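Local structure of acyl-coenzyme A oxidase acox-1.1 (Caenorhabditis elegans, 5K3H) at residues Leu106-Asn111 and Ala417-Glu422; Met113-Val118 and Pro190-Lys195; Met119-Leu124 and Ile138-Arg143; Val220-Glu225 and Ile234-Ile239. The protein catalyses the first step of peroxisomal beta-oxidation, the FAD-dependent desaturation of acyl-CoA to (2E)-enoyl-CoA, with oxygen reduced to hydrogen peroxide. All coordinates share one frame; numbering follows the deposited sequence.

Interaction 1 of 4, residues Leu106-Asn111 and Ala417-Glu422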
loop_
_atom_site.group_PDB
_atom_site.type_symbol
_atom_site.label_atom_id
_atom_site.label_comp_id
_atom_site.label_asym_id
_atom_site.label_seq_id
_atom_site.Cartn_x
_atom_site.Cartn_y
_atom_site.Cartn_z
ATOM N N LEU B 106 10.380 -4.480 -21.767
ATOM C CA LEU B 106 10.026 -3.139 -21.315
ATOM C C LEU B 106 9.627 -3.079 -19.842
ATOM O O LEU B 106 9.825 -2.039 -19.207
ATOM C CB LEU B 106 8.908 -2.567 -22.206
ATOM C CG LEU B 106 9.257 -2.366 -23.712
ATOM C CD1 LEU B 106 8.060 -1.972 -24.572
ATOM C CD2 LEU B 106 10.407 -1.358 -23.921
ATOM N N GLY B 107 9.116 -4.180 -19.270
ATOM C CA GLY B 107 8.801 -4.216 -17.856
ATOM C C GLY B 107 7.447 -3.613 -17.531
ATOM O O GLY B 107 6.562 -3.507 -18.375
ATOM N N ILE B 108 7.278 -3.247 -16.263
ATOM C CA ILE B 108 5.991 -2.745 -15.773
ATOM C C ILE B 108 5.964 -1.235 -15.524
ATOM O O ILE B 108 4.866 -0.684 -15.316
ATOM C CB ILE B 108 5.530 -3.500 -14.506
ATOM C CG1 ILE B 108 6.518 -3.324 -13.341
ATOM C CG2 ILE B 108 5.298 -4.962 -14.828
ATOM C CD1 ILE B 108 6.001 -3.878 -12.018
ATOM N N GLU B 109 7.115 -0.545 -15.533
ATOM C CA GLU B 109 7.130 0.869 -15.172
ATOM C C GLU B 109 6.703 1.799 -16.309
ATOM O O GLU B 109 6.604 3.012 -16.073
ATOM C CB GLU B 109 8.510 1.272 -14.657
ATOM C CG GLU B 109 8.979 0.424 -13.462
ATOM C CD GLU B 109 10.208 0.975 -12.742
ATOM O OE1 GLU B 109 10.388 2.213 -12.765
ATOM O OE2 GLU B 109 10.985 0.184 -12.152
ATOM N N GLY B 110 6.398 1.270 -17.493
ATOM C CA GLY B 110 5.913 2.044 -18.619
ATOM C C GLY B 110 6.894 2.090 -19.787
ATOM O O GLY B 110 8.032 1.617 -19.715
ATOM N N ASN B 111 6.411 2.666 -20.890
ATOM C CA ASN B 111 7.261 2.991 -22.029
ATOM C C ASN B 111 6.582 4.102 -22.822
ATOM O O ASN B 111 5.408 4.407 -22.589
ATOM C CB ASN B 111 7.546 1.748 -22.901
ATOM C CG ASN B 111 6.332 1.276 -23.671
ATOM O OD1 ASN B 111 6.079 1.727 -24.787
ATOM N ND2 ASN B 111 5.562 0.366 -23.070
ATOM N N ALA B 417 15.393 -3.937 -3.906
ATOM C CA ALA B 417 15.876 -5.254 -4.313
ATOM C C ALA B 417 14.782 -6.323 -4.281
ATOM O O ALA B 417 14.960 -7.391 -4.886
ATOM C CB ALA B 417 17.060 -5.674 -3.435
ATOM N N SER B 418 13.681 -6.092 -3.546
ATOM C CA SER B 418 12.545 -7.008 -3.600
ATOM C C SER B 418 11.658 -6.717 -4.805
ATOM O O SER B 418 11.030 -7.633 -5.349
ATOM C CB SER B 418 11.718 -6.902 -2.340
ATOM O OG SER B 418 10.842 -5.803 -2.479
ATOM N N TYR B 419 11.553 -5.443 -5.182
ATOM C CA TYR B 419 10.819 -4.878 -6.314
ATOM C C TYR B 419 9.317 -4.838 -6.085
ATOM O O TYR B 419 8.607 -4.308 -6.945
ATOM C CB TYR B 419 11.101 -5.608 -7.638
ATOM C CG TYR B 419 10.895 -4.727 -8.852
ATOM C CD1 TYR B 419 11.587 -3.513 -8.987
ATOM C CD2 TYR B 419 10.018 -5.091 -9.865
ATOM C CE1 TYR B 419 11.411 -2.697 -10.078
ATOM C CE2 TYR B 419 9.838 -4.273 -10.975
ATOM C CZ TYR B 419 10.541 -3.076 -11.060
ATOM O OH TYR B 419 10.372 -2.250 -12.144
ATOM N N ILE B 420 8.813 -5.320 -4.944
ATOM C CA ILE B 420 7.371 -5.463 -4.739
ATOM C C ILE B 420 6.683 -4.113 -4.586
ATOM O O ILE B 420 5.529 -3.943 -5.013
ATOM C CB ILE B 420 7.109 -6.364 -3.520
ATOM C CG1 ILE B 420 7.664 -7.768 -3.784
ATOM C CG2 ILE B 420 5.630 -6.451 -3.256
ATOM C CD1 ILE B 420 7.598 -8.683 -2.586
ATOM N N SER B 421 7.363 -3.123 -4.020
ATOM C CA SER B 421 6.725 -1.821 -3.875
ATOM C C SER B 421 6.370 -1.201 -5.218
ATOM O O SER B 421 5.344 -0.521 -5.329
ATOM C CB SER B 421 7.630 -0.883 -3.078
ATOM O OG SER B 421 8.808 -0.570 -3.797
ATOM N N GLU B 422 7.194 -1.417 -6.247
ATOM C CA GLU B 422 6.873 -0.944 -7.591
ATOM C C GLU B 422 5.804 -1.821 -8.233
ATOM O O GLU B 422 4.910 -1.314 -8.921
ATOM C CB GLU B 422 8.144 -0.913 -8.450
ATOM C CG GLU B 422 8.005 -0.235 -9.827
ATOM C CD GLU B 422 7.794 1.271 -9.765
ATOM O OE1 GLU B 422 8.155 1.902 -8.744
ATOM O OE2 GLU B 422 7.234 1.820 -10.736
HETATM O O HOH W 1 9.676 -3.898 -14.450
HETATM O O HOH W 2 8.332 4.051 -11.963
#
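E109 and E422 mark the closest backbone approach, their CA atoms 7.8 Å apart, where the loop between helices 97-105 and 114-127 reaches the first turn of helix 420-428. In the acyl-CoA oxidase fold this joins the N-terminal helical region to the C-alpha1 region, over 300 residues later in the chain. Y419, at the N-cap position of helix 420-428, has its ring swung anti to the backbone N (chi1 -154°), which sends the phenol across to the loop. There Y419 OH donates to E109 OE2 over a short 2.5 Å; the carboxylate uses its anti lone pair, and OE2 lies at the ring edge, near the plane. The same hydroxyl accepts from a water that in turn accepts from I108 N, so Y419 OH is held from two directions. I108 slides past the ring in the opposite sense, its CD1 4.0 Å from Y419 CE2, while M305 and Y308 of helix 300-319 pack against its side chain. E422 bends at chi2 (69°) and crosses E109 at about a right angle, leaving E109 OE1 and E422 OE2 3.8 Å apart. Two carboxylates so close would tend to raise each other's affinity for a proton, an effect probably offset by the salt bridge from K71 NZ to E109 OE1 and by Y245 N, which donates to E422 OE2. One bridging water gives a hydrogen to each of the facing oxygens, lying 2.9 Å from E109 OE1 and 2.8 Å from E422 OE2.

Interaction 2 of 4, residues Met113-Val118 and Pro190-Lys195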
loop_
_atom_site.group_PDB
_atom_site.type_symbol
_atom_site.label_atom_id
_atom_site.label_comp_id
_atom_site.label_asym_id
_atom_site.label_seq_id
_atom_site.Cartn_x
_atom_site.Cartn_y
_atom_site.Cartn_z
ATOM N N MET B 113 5.309 4.323 -25.625
ATOM C CA MET B 113 4.210 3.927 -26.493
ATOM C C MET B 113 3.239 3.009 -25.774
ATOM O O MET B 113 2.499 2.259 -26.420
ATOM C CB MET B 113 4.754 3.279 -27.766
ATOM C CG MET B 113 5.451 4.283 -28.639
ATOM S SD MET B 113 6.054 3.607 -30.189
ATOM C CE MET B 113 4.551 3.033 -30.980
ATOM N N ALA B 114 3.231 3.072 -24.446
ATOM C CA ALA B 114 2.344 2.241 -23.641
ATOM C C ALA B 114 0.872 2.433 -23.998
ATOM O O ALA B 114 0.118 1.466 -24.093
ATOM C CB ALA B 114 2.571 2.507 -22.160
ATOM N N LEU B 115 0.464 3.683 -24.193
ATOM C CA LEU B 115 -0.922 3.991 -24.530
ATOM C C LEU B 115 -1.204 3.839 -26.024
ATOM O O LEU B 115 -2.343 3.606 -26.428
ATOM C CB LEU B 115 -1.291 5.400 -24.061
ATOM C CG LEU B 115 -1.850 5.504 -22.641
ATOM C CD1 LEU B 115 -3.204 4.821 -22.545
ATOM C CD2 LEU B 115 -0.876 4.910 -21.635
ATOM N N HIS B 116 -0.161 3.971 -26.835
ATOM C CA HIS B 116 -0.289 3.842 -28.287
ATOM C C HIS B 116 -1.028 2.565 -28.677
ATOM O O HIS B 116 -1.883 2.573 -29.578
ATOM C CB HIS B 116 1.097 3.887 -28.919
ATOM C CG HIS B 116 1.070 3.841 -30.406
ATOM N ND1 HIS B 116 0.924 4.967 -31.184
ATOM C CD2 HIS B 116 1.177 2.797 -31.261
ATOM C CE1 HIS B 116 0.940 4.616 -32.457
ATOM N NE2 HIS B 116 1.087 3.304 -32.529
ATOM N N GLY B 117 -0.657 1.443 -28.062
ATOM C CA GLY B 117 -1.310 0.171 -28.329
ATOM C C GLY B 117 -2.542 -0.123 -27.495
ATOM O O GLY B 117 -3.456 -0.818 -27.951
ATOM N N VAL B 118 -2.568 0.383 -26.258
ATOM C CA VAL B 118 -3.646 0.045 -25.330
ATOM C C VAL B 118 -4.928 0.792 -25.686
ATOM O O VAL B 118 -6.021 0.219 -25.654
ATOM C CB VAL B 118 -3.210 0.336 -23.875
ATOM C CG1 VAL B 118 -4.374 0.191 -22.944
ATOM C CG2 VAL B 118 -2.101 -0.600 -23.431
ATOM N N PRO B 190 -3.872 11.468 -19.320
ATOM C CA PRO B 190 -3.621 10.536 -20.438
ATOM C C PRO B 190 -2.158 10.142 -20.544
ATOM O O PRO B 190 -1.264 10.990 -20.556
ATOM C CB PRO B 190 -4.072 11.325 -21.667
ATOM C CG PRO B 190 -5.143 12.213 -21.155
ATOM C CD PRO B 190 -4.692 12.607 -19.783
ATOM N N GLY B 191 -1.919 8.834 -20.588
ATOM C CA GLY B 191 -0.556 8.334 -20.596
ATOM C C GLY B 191 0.142 8.680 -21.897
ATOM O O GLY B 191 -0.487 8.771 -22.955
ATOM N N ASN B 192 1.441 8.965 -21.796
ATOM C CA ASN B 192 2.312 9.267 -22.930
ATOM C C ASN B 192 1.871 10.505 -23.707
ATOM O O ASN B 192 2.318 10.712 -24.844
ATOM C CB ASN B 192 2.430 8.061 -23.858
ATOM C CG ASN B 192 2.959 6.858 -23.137
ATOM O OD1 ASN B 192 2.354 5.787 -23.169
ATOM N ND2 ASN B 192 4.083 7.029 -22.450
ATOM N N LEU B 193 0.979 11.311 -23.120
ATOM C CA LEU B 193 0.470 12.525 -23.739
ATOM C C LEU B 193 1.403 13.712 -23.541
ATOM O O LEU B 193 1.397 14.644 -24.356
ATOM C CB LEU B 193 -0.911 12.867 -23.164
ATOM C CG LEU B 193 -1.530 14.206 -23.596
ATOM C CD1 LEU B 193 -1.719 14.272 -25.113
ATOM C CD2 LEU B 193 -2.861 14.490 -22.880
ATOM N N GLY B 194 2.189 13.713 -22.467
ATOM C CA GLY B 194 2.894 14.925 -22.091
ATOM C C GLY B 194 4.056 15.247 -23.006
ATOM O O GLY B 194 4.293 16.415 -23.333
ATOM N N LYS B 195 4.809 14.219 -23.412
ATOM C CA LYS B 195 6.070 14.416 -24.117
ATOM C C LYS B 195 6.251 13.548 -25.361
ATOM O O LYS B 195 6.893 13.985 -26.322
ATOM C CB LYS B 195 7.225 14.155 -23.149
ATOM C CG LYS B 195 7.315 15.172 -22.046
ATOM C CD LYS B 195 7.560 16.545 -22.671
ATOM C CE LYS B 195 7.397 17.672 -21.679
ATOM N NZ LYS B 195 7.724 19.009 -22.268
#
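L115 and N192 pass each other at a slant, the CD2 branch of L115 lying against the backbone of G191 while the asparagine amide reaches for the backbone at the start of helix 114-127. N192 occupies the third position of a type II turn, P190 to L193, with the positive phi (61°) that this position favours. Its CG stands anti to the carbonyl carbon, chi1 -58°, which carries OD1 up to the helix. N192 OD1 accepts from L115 N over 3.0 Å, in the carbonyl plane and with an N-H...O angle of 158°; A114 N lies 3.1 Å from the same N192 OD1. The amide's other end is also engaged, since N192 ND2 donates to D249 OD1 and to N111 O. With an alanine here the amide is gone, and L115 N, D249 OD1 and N111 O would probably be left without their partner. G191 belongs to the FAD site that the two subunits of an acyl-CoA oxidase dimer share, so the contact sets a cofactor-binding turn against a helix of the N-terminal region. L115 CD2 rests 3.6 Å from G191 CA, and any side chain on that glycine would run into this methyl. Beside it, L115 CG lies 3.6 Å from G191 O, whose hydrogen bond comes from T148 OG1 on strand 147-150, a strand that L115 also touches.

Interaction 3 of 4, residues Met119-Leu124 and Ile138-Arg143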
loop_
_atom_site.group_PDB
_atom_site.type_symbol
_atom_site.label_atom_id
_atom_site.label_comp_id
_atom_site.label_asym_id
_atom_site.label_seq_id
_atom_site.Cartn_x
_atom_site.Cartn_y
_atom_site.Cartn_z
ATOM N N MET B 119 -4.822 2.067 -26.042
ATOM C CA MET B 119 -6.003 2.887 -26.278
ATOM C C MET B 119 -6.036 3.516 -27.660
ATOM O O MET B 119 -7.095 3.549 -28.283
ATOM C CB MET B 119 -6.091 4.022 -25.233
ATOM C CG MET B 119 -6.460 3.598 -23.814
ATOM S SD MET B 119 -8.022 2.712 -23.677
ATOM C CE MET B 119 -9.113 3.738 -24.646
ATOM N N PHE B 120 -4.916 4.044 -28.150
ATOM C CA PHE B 120 -4.943 4.801 -29.400
ATOM C C PHE B 120 -5.440 3.936 -30.550
ATOM O O PHE B 120 -6.475 4.228 -31.173
ATOM C CB PHE B 120 -3.539 5.336 -29.697
ATOM C CG PHE B 120 -3.452 6.239 -30.890
ATOM C CD1 PHE B 120 -4.227 7.382 -30.972
ATOM C CD2 PHE B 120 -2.525 5.992 -31.893
ATOM C CE1 PHE B 120 -4.113 8.245 -32.068
ATOM C CE2 PHE B 120 -2.393 6.846 -32.980
ATOM C CZ PHE B 120 -3.188 7.974 -33.070
ATOM N N ILE B 121 -4.734 2.837 -30.823
ATOM C CA ILE B 121 -5.120 1.960 -31.926
ATOM C C ILE B 121 -6.496 1.349 -31.670
ATOM O O ILE B 121 -7.335 1.352 -32.596
ATOM C CB ILE B 121 -4.021 0.934 -32.201
ATOM C CG1 ILE B 121 -2.893 1.600 -32.982
ATOM C CG2 ILE B 121 -4.560 -0.278 -32.921
ATOM C CD1 ILE B 121 -1.569 0.875 -32.908
ATOM N N PRO B 122 -6.823 0.856 -30.461
ATOM C CA PRO B 122 -8.208 0.384 -30.249
ATOM C C PRO B 122 -9.264 1.439 -30.539
ATOM O O PRO B 122 -10.318 1.115 -31.103
ATOM C CB PRO B 122 -8.202 -0.057 -28.778
ATOM C CG PRO B 122 -6.803 -0.547 -28.576
ATOM C CD PRO B 122 -5.938 0.430 -29.364
ATOM N N ALA B 123 -9.015 2.702 -30.191
ATOM C CA ALA B 123 -9.988 3.743 -30.502
ATOM C C ALA B 123 -10.141 3.925 -32.017
ATOM O O ALA B 123 -11.254 4.115 -32.521
ATOM C CB ALA B 123 -9.590 5.043 -29.806
ATOM N N LEU B 124 -9.032 3.861 -32.765
ATOM C CA LEU B 124 -9.114 3.958 -34.222
ATOM C C LEU B 124 -9.904 2.807 -34.832
ATOM O O LEU B 124 -10.696 3.020 -35.756
ATOM C CB LEU B 124 -7.718 4.013 -34.838
ATOM C CG LEU B 124 -6.971 5.316 -34.619
ATOM C CD1 LEU B 124 -5.546 5.205 -35.101
ATOM C CD2 LEU B 124 -7.725 6.393 -35.391
ATOM N N ILE B 138 -3.260 2.869 -40.223
ATOM C CA ILE B 138 -2.091 2.277 -40.871
ATOM C C ILE B 138 -0.807 2.926 -40.365
ATOM O O ILE B 138 0.167 2.243 -40.034
ATOM C CB ILE B 138 -2.201 2.402 -42.403
ATOM C CG1 ILE B 138 -3.424 1.652 -42.948
ATOM C CG2 ILE B 138 -0.915 1.928 -43.070
ATOM C CD1 ILE B 138 -3.507 0.188 -42.555
ATOM N N ARG B 139 -0.779 4.254 -40.295
ATOM C CA ARG B 139 0.407 4.925 -39.777
ATOM C C ARG B 139 0.668 4.532 -38.327
ATOM O O ARG B 139 1.821 4.291 -37.934
ATOM C CB ARG B 139 0.241 6.440 -39.898
ATOM C CG ARG B 139 0.131 6.973 -41.312
ATOM C CD ARG B 139 0.310 8.493 -41.308
ATOM N NE ARG B 139 1.685 8.936 -41.074
ATOM C CZ ARG B 139 2.000 10.145 -40.615
ATOM N NH1 ARG B 139 1.040 11.014 -40.319
ATOM N NH2 ARG B 139 3.269 10.484 -40.440
ATOM N N ALA B 140 -0.400 4.409 -37.528
ATOM C CA ALA B 140 -0.233 4.018 -36.135
ATOM C C ALA B 140 0.332 2.609 -36.045
ATOM O O ALA B 140 1.291 2.364 -35.306
ATOM C CB ALA B 140 -1.561 4.136 -35.389
ATOM N N LEU B 141 -0.233 1.672 -36.819
ATOM C CA LEU B 141 0.280 0.299 -36.805
ATOM C C LEU B 141 1.725 0.238 -37.285
ATOM O O LEU B 141 2.522 -0.557 -36.773
ATOM C CB LEU B 141 -0.608 -0.618 -37.649
ATOM C CG LEU B 141 -1.949 -0.983 -37.004
ATOM C CD1 LEU B 141 -2.871 -1.705 -37.995
ATOM C CD2 LEU B 141 -1.740 -1.832 -35.757
ATOM N N ARG B 142 2.093 1.090 -38.233
ATOM C CA ARG B 142 3.473 1.148 -38.700
ATOM C C ARG B 142 4.371 1.966 -37.785
ATOM O O ARG B 142 5.570 2.092 -38.071
ATOM C CB ARG B 142 3.523 1.726 -40.113
ATOM C CG ARG B 142 2.952 0.816 -41.188
ATOM C CD ARG B 142 2.929 1.562 -42.508
ATOM N NE ARG B 142 4.256 2.130 -42.738
ATOM C CZ ARG B 142 5.300 1.454 -43.198
ATOM N NH1 ARG B 142 5.183 0.161 -43.493
ATOM N NH2 ARG B 142 6.465 2.067 -43.345
ATOM N N ARG B 143 3.810 2.543 -36.718
ATOM C CA ARG B 143 4.559 3.336 -35.750
ATOM C C ARG B 143 5.185 4.559 -36.411
ATOM O O ARG B 143 6.269 5.002 -36.007
ATOM C CB ARG B 143 5.613 2.492 -35.017
ATOM C CG ARG B 143 5.022 1.256 -34.316
ATOM C CD ARG B 143 6.045 0.448 -33.488
ATOM N NE ARG B 143 5.387 -0.278 -32.383
ATOM C CZ ARG B 143 5.874 -1.365 -31.772
ATOM N NH1 ARG B 143 7.023 -1.882 -32.154
ATOM N NH2 ARG B 143 5.212 -1.949 -30.781
#
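A140 sets its CB methyl among F120, I121 and L124, and apolar packing carries the whole contact. A140 CB is 3.7 Å from I121 CG1 and equally far from F120 CE2, which it meets obliquely. The phenylalanine ring is brought there by its chi1 of -175°, with CG anti to the backbone N. Within the same helix L124 CD1 lies over one face of that ring, toward the rim, and is itself 4.1 Å from A140 CB. Nearer solvent, I121 CD1 meets L141 CD2 at 3.9 Å, the two side chains slanting past each other. Polar links gather on a backbone oxygen: A140 O accepts from H116 NE2 and from the N of R143, which with positive phi ends helix 130-141 in a Schellman motif. P122, which has no backbone N-H to give, kinks helix 114-127 beside the contact. F120 also packs on V201 of strand 199-208 and M219 of strand 211-221. Two helices running in roughly opposite directions and joined by a short turn make a helical hairpin, here at the end of the N-terminal helical region of the acyl-CoA oxidase fold, where it packs on the beta sheet.

Interaction 4 of 4, residues Val220-Glu225 and Ile234-Ile239; sequences VPLRDE and ITIGDI
I236 pushes its two branches at different neighbours, L222 and R223, where two sheets of the beta domain of the acyl-CoA oxidase fold come together. Strand 211-221 belongs to the mixed sheet and ends just before L222, whereas strand 234-238 is an outer strand of a three-stranded antiparallel sheet. I236 CG1 lies anti to the backbone N (chi1 -170°) and the chain stays extended, so CD1 reaches the leucine; the CG2 methyl is wedged between backbone N and carbonyl carbon and faces the arginine. I236 CD1 meets L222 CD1 at 3.9 Å, the two side chains at about a right angle. L222 also packs on L193 and on A200 of strand 199-208. I236 CG2 sits over one face of the R223 guanidinium, 3.8 Å from R223 NH2. R223 runs extended from CG to NE and then turns its guanidinium through chi4 (-93°). Carbonyls grip the flat group, with NH1 donating to H228 O and NH2 to G194 O. Cut back to an alanine, I236 would probably leave a gap beside L222 CD1 and one face of the R223 guanidinium without its methyl cover. I234 brings its CG2 methyl to the backbone of L222, 3.7 Å from L222 O, while its side chain also touches L253 and F255 of strand 251-255. The second subunit lies close by, N650 of that chain donating to D238 O. A water joins the two segments, accepting from R223 NH2 at 3.1 Å and donating to I236 O at 3.2 Å.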
loop_
_atom_site.group_PDB
_atom_site.type_symbol
_atom_site.label_atom_id
_atom_site.label_comp_id
_atom_site.label_asym_id
_atom_site.label_seq_id
_atom_site.Cartn_x
_atom_site.Cartn_y
_atom_site.Cartn_z
ATOM N N VAL B 220 -6.602 14.373 -33.434
ATOM C CA VAL B 220 -6.032 15.687 -33.173
ATOM C C VAL B 220 -4.513 15.644 -33.298
ATOM O O VAL B 220 -3.854 14.912 -32.555
ATOM C CB VAL B 220 -6.427 16.232 -31.789
ATOM C CG1 VAL B 220 -5.874 17.640 -31.596
ATOM C CG2 VAL B 220 -7.928 16.230 -31.620
ATOM N N PRO B 221 -3.911 16.369 -34.249
ATOM C CA PRO B 221 -2.453 16.540 -34.229
ATOM C C PRO B 221 -2.045 17.476 -33.116
ATOM O O PRO B 221 -2.651 18.536 -32.919
ATOM C CB PRO B 221 -2.127 17.137 -35.601
ATOM C CG PRO B 221 -3.386 17.706 -36.096
ATOM C CD PRO B 221 -4.533 16.985 -35.438
ATOM N N LEU B 222 -0.993 17.085 -32.404
ATOM C CA LEU B 222 -0.516 17.806 -31.232
ATOM C C LEU B 222 0.814 18.499 -31.447
ATOM O O LEU B 222 1.012 19.600 -30.940
ATOM C CB LEU B 222 -0.362 16.844 -30.046
ATOM C CG LEU B 222 -1.551 15.958 -29.728
ATOM C CD1 LEU B 222 -1.145 14.949 -28.650
ATOM C CD2 LEU B 222 -2.723 16.831 -29.320
ATOM N N ARG B 223 1.742 17.846 -32.138
ATOM C CA ARG B 223 3.088 18.347 -32.363
ATOM C C ARG B 223 3.452 18.173 -33.829
ATOM O O ARG B 223 2.940 17.284 -34.517
ATOM C CB ARG B 223 4.122 17.618 -31.492
ATOM C CG ARG B 223 3.954 17.837 -30.001
ATOM C CD ARG B 223 4.803 16.847 -29.210
ATOM N NE ARG B 223 4.707 17.047 -27.766
ATOM C CZ ARG B 223 5.539 17.793 -27.044
ATOM N NH1 ARG B 223 6.558 18.413 -27.633
ATOM N NH2 ARG B 223 5.357 17.908 -25.731
ATOM N N ASP B 224 4.315 19.063 -34.307
ATOM C CA ASP B 224 4.813 18.979 -35.672
ATOM C C ASP B 224 5.571 17.677 -35.895
ATOM O O ASP B 224 6.410 17.290 -35.079
ATOM C CB ASP B 224 5.709 20.170 -35.963
ATOM C CG ASP B 224 6.250 20.148 -37.368
ATOM O OD1 ASP B 224 7.435 19.755 -37.555
ATOM O OD2 ASP B 224 5.474 20.513 -38.280
ATOM N N GLU B 225 5.278 17.003 -37.013
ATOM C CA GLU B 225 5.866 15.691 -37.265
ATOM C C GLU B 225 7.373 15.746 -37.492
ATOM O O GLU B 225 8.051 14.740 -37.270
ATOM C CB GLU B 225 5.195 15.012 -38.467
ATOM C CG GLU B 225 3.713 14.714 -38.290
ATOM C CD GLU B 225 3.210 13.579 -39.182
ATOM O OE1 GLU B 225 4.042 12.843 -39.737
ATOM O OE2 GLU B 225 1.980 13.407 -39.330
ATOM N N ILE B 234 -1.745 24.820 -28.912
ATOM C CA ILE B 234 -1.626 23.599 -28.122
ATOM C C ILE B 234 -0.756 23.876 -26.904
ATOM O O ILE B 234 0.437 24.179 -27.046
ATOM C CB ILE B 234 -1.033 22.459 -28.953
ATOM C CG1 ILE B 234 -1.990 22.118 -30.098
ATOM C CG2 ILE B 234 -0.697 21.270 -28.081
ATOM C CD1 ILE B 234 -3.291 21.518 -29.662
ATOM N N THR B 235 -1.338 23.690 -25.710
ATOM C CA THR B 235 -0.623 23.667 -24.433
ATOM C C THR B 235 -0.540 22.214 -23.980
ATOM O O THR B 235 -1.567 21.563 -23.778
ATOM C CB THR B 235 -1.342 24.496 -23.373
ATOM O OG1 THR B 235 -1.506 25.845 -23.844
ATOM C CG2 THR B 235 -0.527 24.520 -22.094
ATOM N N ILE B 236 0.676 21.716 -23.809
ATOM C CA ILE B 236 0.911 20.293 -23.636
ATOM C C ILE B 236 2.152 20.145 -22.784
ATOM O O ILE B 236 3.050 20.992 -22.832
ATOM C CB ILE B 236 1.058 19.588 -25.004
ATOM C CG1 ILE B 236 1.049 18.067 -24.857
ATOM C CG2 ILE B 236 2.299 20.103 -25.775
ATOM C CD1 ILE B 236 0.721 17.378 -26.160
ATOM N N GLY B 237 2.168 19.127 -21.937
ATOM C CA GLY B 237 3.335 18.911 -21.102
ATOM C C GLY B 237 3.090 17.762 -20.158
ATOM O O GLY B 237 1.999 17.190 -20.110
ATOM N N ASP B 238 4.139 17.441 -19.402
ATOM C CA ASP B 238 4.103 16.343 -18.452
ATOM C C ASP B 238 3.508 16.825 -17.138
ATOM O O ASP B 238 3.787 17.941 -16.702
ATOM C CB ASP B 238 5.512 15.806 -18.218
ATOM C CG ASP B 238 5.525 14.580 -17.343
ATOM O OD1 ASP B 238 5.118 13.514 -17.852
ATOM O OD2 ASP B 238 5.932 14.679 -16.159
ATOM N N ILE B 239 2.709 15.968 -16.485
ATOM C CA ILE B 239 2.034 16.368 -15.250
ATOM C C ILE B 239 2.883 16.160 -13.999
ATOM O O ILE B 239 2.428 16.499 -12.901
ATOM C CB ILE B 239 0.669 15.662 -15.077
ATOM C CG1 ILE B 239 0.822 14.145 -14.919
ATOM C CG2 ILE B 239 -0.270 16.007 -16.216
ATOM C CD1 ILE B 239 -0.469 13.415 -14.500
HETATM O O HOH W 3 6.004 20.161 -23.749
#

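Overall arrangement
From the N terminus, interaction 1 opens first, at the loop after helix 97-105, and closes last, at helix 420-428, so the other three all fall within its span. Interaction 2 begins a few residues on and closes at 190-195; within it lies interaction 3, the helical hairpin. Interaction 4 follows in series as a short loop inside the beta domain, and no two contacts cross. Neighbours are stitched together: bonds between the loops join 1 to 2 and 2 to 4, the shared helix 114-127 joins 2 to 3, and the R139-E225 salt bridge links 3 with 4. The N-terminal helices are thereby tied to both the beta domain and the C-terminal helical part.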